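Local coordinates for protein UDP-N-acetylglucosamine 2-epimerase (Methanocaldococcus jannaschii, PDB 4NES) that binds UDP-N-acetylglucosamine and probably catalyses its reversible epimerisation at C-2 to UDP-N-acetylmannosamine, at residues Ala103-Ala106 against Ser107-Ile111; Lys80-Lys84 against Glu85-Val89. All coordinates share one frame; numbering follows the deposited sequence.

Contact 1 (Ala103-Ala106 against Ser107-Ile111); sequences ALVA and SKLKI
Ser107 turns its hydroxyl back onto the preceding turn, where OG donates to Leu104 O at 3.0 Å. The approach is from above the carbonyl plane, at a C=O...O angle of 113°. A chi1 of 72°, with OG between its own N and carbonyl carbon, brings the short side chain to that oxygen, while Ser107 N bonds Ala103 O at 2.9 Å. With an alanine in place of Ser107, Leu104 O would probably lose its hydroxyl partner and depend on the weak bond from Lys108 N within this turn. Lys108 is long enough for its bent chain to pass CG by Leu104 O and carry NZ to Asn97 and Asn132 of the second subunit. At Leu109 the N-H is shared, bonding Val105 O at 3.2 Å and, weakly, Ala106 O. Its CD1 lies alongside Val105 CG1, 4.0 Å away, the two apolar chains pointing the same way. Lys110 then takes a positive phi of 63°, and its N bonds Ser107 O at 3.1 Å. Ile111 closes the turn: its N gives Ala106 O a nearly straight bond of 2.9 Å, and its CB rests 4.0 Å from Ala106 CB, whose small methyl admits the branched side chain. Both side chains also touch Val90 of strand 89-93. The paired closing bonds and the hydrophobic contact around them form a Schellman motif, ending the helix of a beta-alpha-beta crossover between strands 89-93 and 112-116.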
ATOM      1  N   ALA A 103       2.177  -3.822   8.158  1.00  7.57           N
ATOM      2  CA  ALA A 103       3.146  -2.876   7.593  1.00  9.00           C
ATOM      3  C   ALA A 103       2.570  -1.469   7.444  1.00  9.18           C
ATOM      4  O   ALA A 103       3.250  -0.480   7.738  1.00  8.48           O
ATOM      5  CB  ALA A 103       3.664  -3.380   6.248  1.00  8.93           C
ATOM      6  N   LEU A 104       1.332  -1.385   6.975  1.00  7.91           N
ATOM      7  CA  LEU A 104       0.696  -0.100   6.770  1.00  9.97           C
ATOM      8  C   LEU A 104       0.470   0.631   8.093  1.00  7.41           C
ATOM      9  O   LEU A 104       0.687   1.841   8.174  1.00  8.79           O
ATOM     10  CB  LEU A 104      -0.611  -0.275   6.008  1.00  9.69           C
ATOM     11  CG  LEU A 104      -1.311   1.027   5.630  1.00 11.01           C
ATOM     12  CD1 LEU A 104      -0.337   2.011   4.978  1.00 13.72           C
ATOM     13  CD2 LEU A 104      -2.452   0.710   4.683  1.00 12.30           C
ATOM     14  N   VAL A 105       0.046  -0.087   9.129  1.00  8.55           N
ATOM     15  CA  VAL A 105      -0.129   0.550  10.428  1.00  8.25           C
ATOM     16  C   VAL A 105       1.211   1.063  10.939  1.00  7.31           C
ATOM     17  O   VAL A 105       1.332   2.217  11.344  1.00  9.47           O
ATOM     18  CB  VAL A 105      -0.738  -0.405  11.483  1.00  7.79           C
ATOM     19  CG1 VAL A 105      -0.679   0.235  12.862  1.00  8.77           C
ATOM     20  CG2 VAL A 105      -2.173  -0.769  11.131  1.00 10.12           C
ATOM     21  N   ALA A 106       2.218   0.195  10.916  1.00  7.79           N
ATOM     22  CA  ALA A 106       3.528   0.552  11.441  1.00  7.80           C
ATOM     23  C   ALA A 106       4.141   1.740  10.709  1.00  9.85           C
ATOM     24  O   ALA A 106       4.677   2.651  11.334  1.00  9.92           O
ATOM     25  CB  ALA A 106       4.462  -0.649  11.412  1.00 10.98           C
ATOM     26  N   SER A 107       4.037   1.748   9.386  1.00 10.82           N
ATOM     27  CA  SER A 107       4.615   2.820   8.582  1.00 11.53           C
ATOM     28  C   SER A 107       4.050   4.191   8.943  1.00 11.62           C
ATOM     29  O   SER A 107       4.800   5.162   9.043  1.00 11.76           O
ATOM     30  CB  SER A 107       4.432   2.533   7.084  1.00 14.13           C
ATOM     31  OG  SER A 107       3.090   2.700   6.685  1.00 19.96           O
ATOM     32  N   LYS A 108       2.742   4.282   9.156  1.00  9.09           N
ATOM     33  CA  LYS A 108       2.144   5.567   9.510  1.00  9.83           C
ATOM     34  C   LYS A 108       2.465   5.978  10.946  1.00 10.44           C
ATOM     35  O   LYS A 108       2.410   7.153  11.283  1.00 12.77           O
ATOM     36  CB  LYS A 108       0.628   5.553   9.293  1.00 11.31           C
ATOM     37  CG  LYS A 108       0.195   5.420   7.827  1.00 10.75           C
ATOM     38  CD  LYS A 108       0.532   6.689   7.033  1.00 11.52           C
ATOM     39  CE  LYS A 108       0.055   6.597   5.580  1.00 10.33           C
ATOM     40  NZ  LYS A 108      -1.439   6.666   5.456  1.00 11.05           N
ATOM     41  N   LEU A 109       2.808   5.005  11.792  1.00  8.50           N
ATOM     42  CA  LEU A 109       3.221   5.292  13.160  1.00 10.22           C
ATOM     43  C   LEU A 109       4.721   5.552  13.252  1.00 12.75           C
ATOM     44  O   LEU A 109       5.245   5.796  14.341  1.00 13.43           O
ATOM     45  CB  LEU A 109       2.853   4.135  14.089  1.00 10.55           C
ATOM     46  CG  LEU A 109       1.367   3.905  14.381  1.00 12.78           C
ATOM     47  CD1 LEU A 109       1.190   2.723  15.336  1.00 11.86           C
ATOM     48  CD2 LEU A 109       0.705   5.158  14.947  1.00 17.66           C
ATOM     49  N   LYS A 110       5.403   5.499  12.112  1.00  9.99           N
ATOM     50  CA  LYS A 110       6.851   5.703  12.016  1.00 11.96           C
ATOM     51  C   LYS A 110       7.640   4.634  12.777  1.00 14.47           C
ATOM     52  O   LYS A 110       8.702   4.900  13.352  1.00 14.74           O
ATOM     53  CB  LYS A 110       7.247   7.129  12.410  1.00 14.54           C
ATOM     54  CG  LYS A 110       6.457   8.169  11.624  1.00 17.35           C
ATOM     55  CD  LYS A 110       6.971   9.574  11.837  1.00 22.94           C
ATOM     56  CE  LYS A 110       6.006  10.570  11.213  1.00 28.29           C
ATOM     57  NZ  LYS A 110       6.616  11.917  11.021  1.00 34.57           N
ATOM     58  N   ILE A 111       7.105   3.416  12.763  1.00 10.60           N
ATOM     59  CA  ILE A 111       7.771   2.251  13.339  1.00 10.87           C
ATOM     60  C   ILE A 111       8.396   1.464  12.203  1.00 10.22           C
ATOM     61  O   ILE A 111       7.716   1.127  11.230  1.00 11.18           O
ATOM     62  CB  ILE A 111       6.763   1.340  14.071  1.00 11.72           C
ATOM     63  CG1 ILE A 111       6.143   2.072  15.263  1.00 14.07           C
ATOM     64  CG2 ILE A 111       7.436   0.034  14.526  1.00 12.59           C
ATOM     65  CD1 ILE A 111       4.954   1.348  15.885  1.00 14.05           C
TER

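Contact 2 (Lys80-Lys84 against Glu85-Val89); sequences KVLLK and EKPDV
The carboxylate of Glu85 has the aliphatic end of Lys84 on one side of its plane, with Lys84 CE 3.8 Å from OE2; the puckered ring of Pro87 instead meets Leu82 CD2 at its edge, 3.7 Å from Pro87 CG. Leu82 and Pro87 cross at about a right angle, and proline, with no N-H to donate back into the last turn, suits a place just beyond the helix end, where its ring can cover a leucine methyl. Lys84 is extended beyond CG and runs side by side with Glu85, but its NZ stays 4.4 Å from Glu85 OE2, too far for a salt bridge. The carboxylate finds its stronger partners elsewhere: OE2 is hydrogen-bonded to Tyr58 OH and OE1 forms a salt bridge with Lys2, two holds that would restrict its rotation. Glu85 reaches them through a bend at chi2 (-63°), its CG lying 4.1 Å from Val81 CG1, so that its methylenes serve as an apolar neighbour before the charge begins. In the backbone, Glu85 N bonds Val81 O at 2.8 Å and Lys86 N bonds Leu82 O at 2.9 Å. Lys86 turns the chain out of the helix with a positive phi of 46°. Its side chain, bent at chi3 and chi4, brings NZ back to Lys84 O in a weak bond of 3.4 Å, placing a positive charge where the helix end is likely to be negative. This is a helix C-cap followed by proline, the connection from helix 67-85 into strand 89-93 of a Rossmann-like domain in the GT-B fold.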
ATOM      1  N   LYS A  80      -4.421  -0.078  17.530  1.00 11.06           N
ATOM      2  CA  LYS A  80      -4.680   0.026  18.963  1.00 11.34           C
ATOM      3  C   LYS A  80      -3.559  -0.621  19.775  1.00 12.40           C
ATOM      4  O   LYS A  80      -3.077  -0.043  20.759  1.00 13.05           O
ATOM      5  CB  LYS A  80      -6.014  -0.624  19.317  1.00 14.00           C
ATOM      6  CG  LYS A  80      -7.232   0.145  18.835  1.00 17.18           C
ATOM      7  CD  LYS A  80      -8.504  -0.645  19.138  1.00 21.24           C
ATOM      8  CE  LYS A  80      -9.740   0.052  18.608  1.00 23.03           C
ATOM      9  NZ  LYS A  80     -10.951  -0.802  18.792  1.00 29.06           N
ATOM     10  N   VAL A  81      -3.123  -1.803  19.350  1.00 10.61           N
ATOM     11  CA  VAL A  81      -2.034  -2.487  20.028  1.00 11.50           C
ATOM     12  C   VAL A  81      -0.711  -1.743  19.895  1.00 11.89           C
ATOM     13  O   VAL A  81      -0.007  -1.554  20.889  1.00 12.52           O
ATOM     14  CB  VAL A  81      -1.863  -3.918  19.517  1.00 11.70           C
ATOM     15  CG1 VAL A  81      -0.671  -4.569  20.209  1.00 12.95           C
ATOM     16  CG2 VAL A  81      -3.132  -4.722  19.764  1.00 16.19           C
ATOM     17  N   LEU A  82      -0.376  -1.298  18.686  1.00 12.20           N
ATOM     18  CA  LEU A  82       0.917  -0.644  18.479  1.00 12.42           C
ATOM     19  C   LEU A  82       1.016   0.715  19.172  1.00 12.21           C
ATOM     20  O   LEU A  82       2.102   1.110  19.605  1.00 13.01           O
ATOM     21  CB  LEU A  82       1.268  -0.534  16.991  1.00 10.00           C
ATOM     22  CG  LEU A  82       1.443  -1.870  16.258  1.00 11.09           C
ATOM     23  CD1 LEU A  82       1.885  -1.628  14.825  1.00 12.28           C
ATOM     24  CD2 LEU A  82       2.423  -2.796  16.980  1.00 13.57           C
ATOM     25  N   LEU A  83      -0.106   1.426  19.281  1.00 11.90           N
ATOM     26  CA  LEU A  83      -0.142   2.675  20.046  1.00 16.30           C
ATOM     27  C   LEU A  83       0.112   2.451  21.536  1.00 16.09           C
ATOM     28  O   LEU A  83       0.668   3.320  22.214  1.00 17.17           O
ATOM     29  CB  LEU A  83      -1.482   3.385  19.853  1.00 11.40           C
ATOM     30  CG  LEU A  83      -1.644   4.116  18.521  1.00 14.87           C
ATOM     31  CD1 LEU A  83      -3.073   4.602  18.345  1.00 16.77           C
ATOM     32  CD2 LEU A  83      -0.670   5.280  18.421  1.00 17.88           C
ATOM     33  N   LYS A  84      -0.305   1.294  22.043  1.00 14.99           N
ATOM     34  CA  LYS A  84      -0.106   0.960  23.443  1.00 16.94           C
ATOM     35  C   LYS A  84       1.297   0.440  23.699  1.00 17.10           C
ATOM     36  O   LYS A  84       1.976   0.899  24.623  1.00 19.71           O
ATOM     37  CB  LYS A  84      -1.120  -0.085  23.889  1.00 17.46           C
ATOM     38  CG  LYS A  84      -0.829  -0.630  25.270  1.00 19.23           C
ATOM     39  CD  LYS A  84      -1.787  -1.745  25.631  1.00 24.44           C
ATOM     40  CE  LYS A  84      -1.560  -2.212  27.052  1.00 36.53           C
ATOM     41  NZ  LYS A  84      -2.567  -3.224  27.456  1.00 41.69           N
ATOM     42  N   GLU A  85       1.734  -0.509  22.877  1.00 14.48           N
ATOM     43  CA  GLU A  85       2.987  -1.218  23.115  1.00 16.33           C
ATOM     44  C   GLU A  85       4.222  -0.508  22.580  1.00 13.64           C
ATOM     45  O   GLU A  85       5.324  -0.701  23.090  1.00 15.54           O
ATOM     46  CB  GLU A  85       2.907  -2.650  22.565  1.00 16.52           C
ATOM     47  CG  GLU A  85       1.878  -3.523  23.272  1.00 15.12           C
ATOM     48  CD  GLU A  85       2.182  -3.755  24.753  1.00 21.25           C
ATOM     49  OE1 GLU A  85       3.311  -3.465  25.206  1.00 23.11           O
ATOM     50  OE2 GLU A  85       1.279  -4.240  25.465  1.00 23.39           O
ATOM     51  N   LYS A  86       4.039   0.316  21.553  1.00 15.21           N
ATOM     52  CA  LYS A  86       5.137   1.098  20.985  1.00 14.14           C
ATOM     53  C   LYS A  86       6.445   0.336  20.734  1.00 13.44           C
ATOM     54  O   LYS A  86       7.500   0.726  21.235  1.00 15.95           O
ATOM     55  CB  LYS A  86       5.382   2.352  21.834  1.00 17.81           C
ATOM     56  CG  LYS A  86       4.135   3.228  21.965  1.00 20.78           C
ATOM     57  CD  LYS A  86       4.425   4.518  22.723  1.00 24.42           C
ATOM     58  CE  LYS A  86       4.950   4.251  24.123  1.00 39.77           C
ATOM     59  NZ  LYS A  86       3.941   3.622  25.021  1.00 45.16           N
ATOM     60  N   PRO A  87       6.390  -0.752  19.947  1.00 13.10           N
ATOM     61  CA  PRO A  87       7.652  -1.409  19.597  1.00 11.80           C
ATOM     62  C   PRO A  87       8.429  -0.497  18.669  1.00 10.30           C
ATOM     63  O   PRO A  87       7.838   0.424  18.086  1.00 15.65           O
ATOM     64  CB  PRO A  87       7.194  -2.656  18.830  1.00 11.62           C
ATOM     65  CG  PRO A  87       5.902  -2.238  18.201  1.00 12.11           C
ATOM     66  CD  PRO A  87       5.241  -1.339  19.228  1.00 14.77           C
ATOM     67  N   ASP A  88       9.724  -0.713  18.501  1.00 13.38           N
ATOM     68  CA  ASP A  88      10.395   0.097  17.494  1.00 21.03           C
ATOM     69  C   ASP A  88      10.707  -0.673  16.211  1.00 13.75           C
ATOM     70  O   ASP A  88      11.189  -0.091  15.247  1.00 16.15           O
ATOM     71  CB  ASP A  88      11.616   0.832  18.040  1.00 23.46           C
ATOM     72  CG  ASP A  88      12.592  -0.085  18.719  1.00 22.27           C
ATOM     73  OD1 ASP A  88      12.547  -1.303  18.481  1.00 23.98           O
ATOM     74  OD2 ASP A  88      13.418   0.420  19.503  1.00 36.22           O
ATOM     75  N   VAL A  89      10.427  -1.977  16.201  1.00 10.95           N
ATOM     76  CA  VAL A  89      10.424  -2.735  14.950  1.00 10.85           C
ATOM     77  C   VAL A  89       9.217  -3.673  14.915  1.00  9.42           C
ATOM     78  O   VAL A  89       8.872  -4.293  15.926  1.00 11.47           O
ATOM     79  CB  VAL A  89      11.708  -3.579  14.773  1.00 14.18           C
ATOM     80  CG1 VAL A  89      11.680  -4.321  13.444  1.00 14.16           C
ATOM     81  CG2 VAL A  89      12.961  -2.721  14.875  1.00 20.85           C
TER

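Overall arrangement
Contacts 1 and 2 end two successive helices, 97-108 and 67-85, in the same Rossmann-like domain, and their centres are 10 Å apart. They meet directly through leucine and valine side chains: Leu82 CD1 is 3.7 Å from Val105 CG1, and Leu83 CD2 is 3.7 Å from Leu109 CD2. Ile111 CG2 also packs 3.6 Å from Pro87 O, so the two turns leading into neighbouring parallel strands, 89-93 and 112-116, touch as well. Both lie away from the ligand pocket and the active site; the side chain of Ala103 in contact 1 is about 13 Å from the bound UDP-N-acetylglucosamine. Contact 1 alone also faces the second subunit of the homodimer.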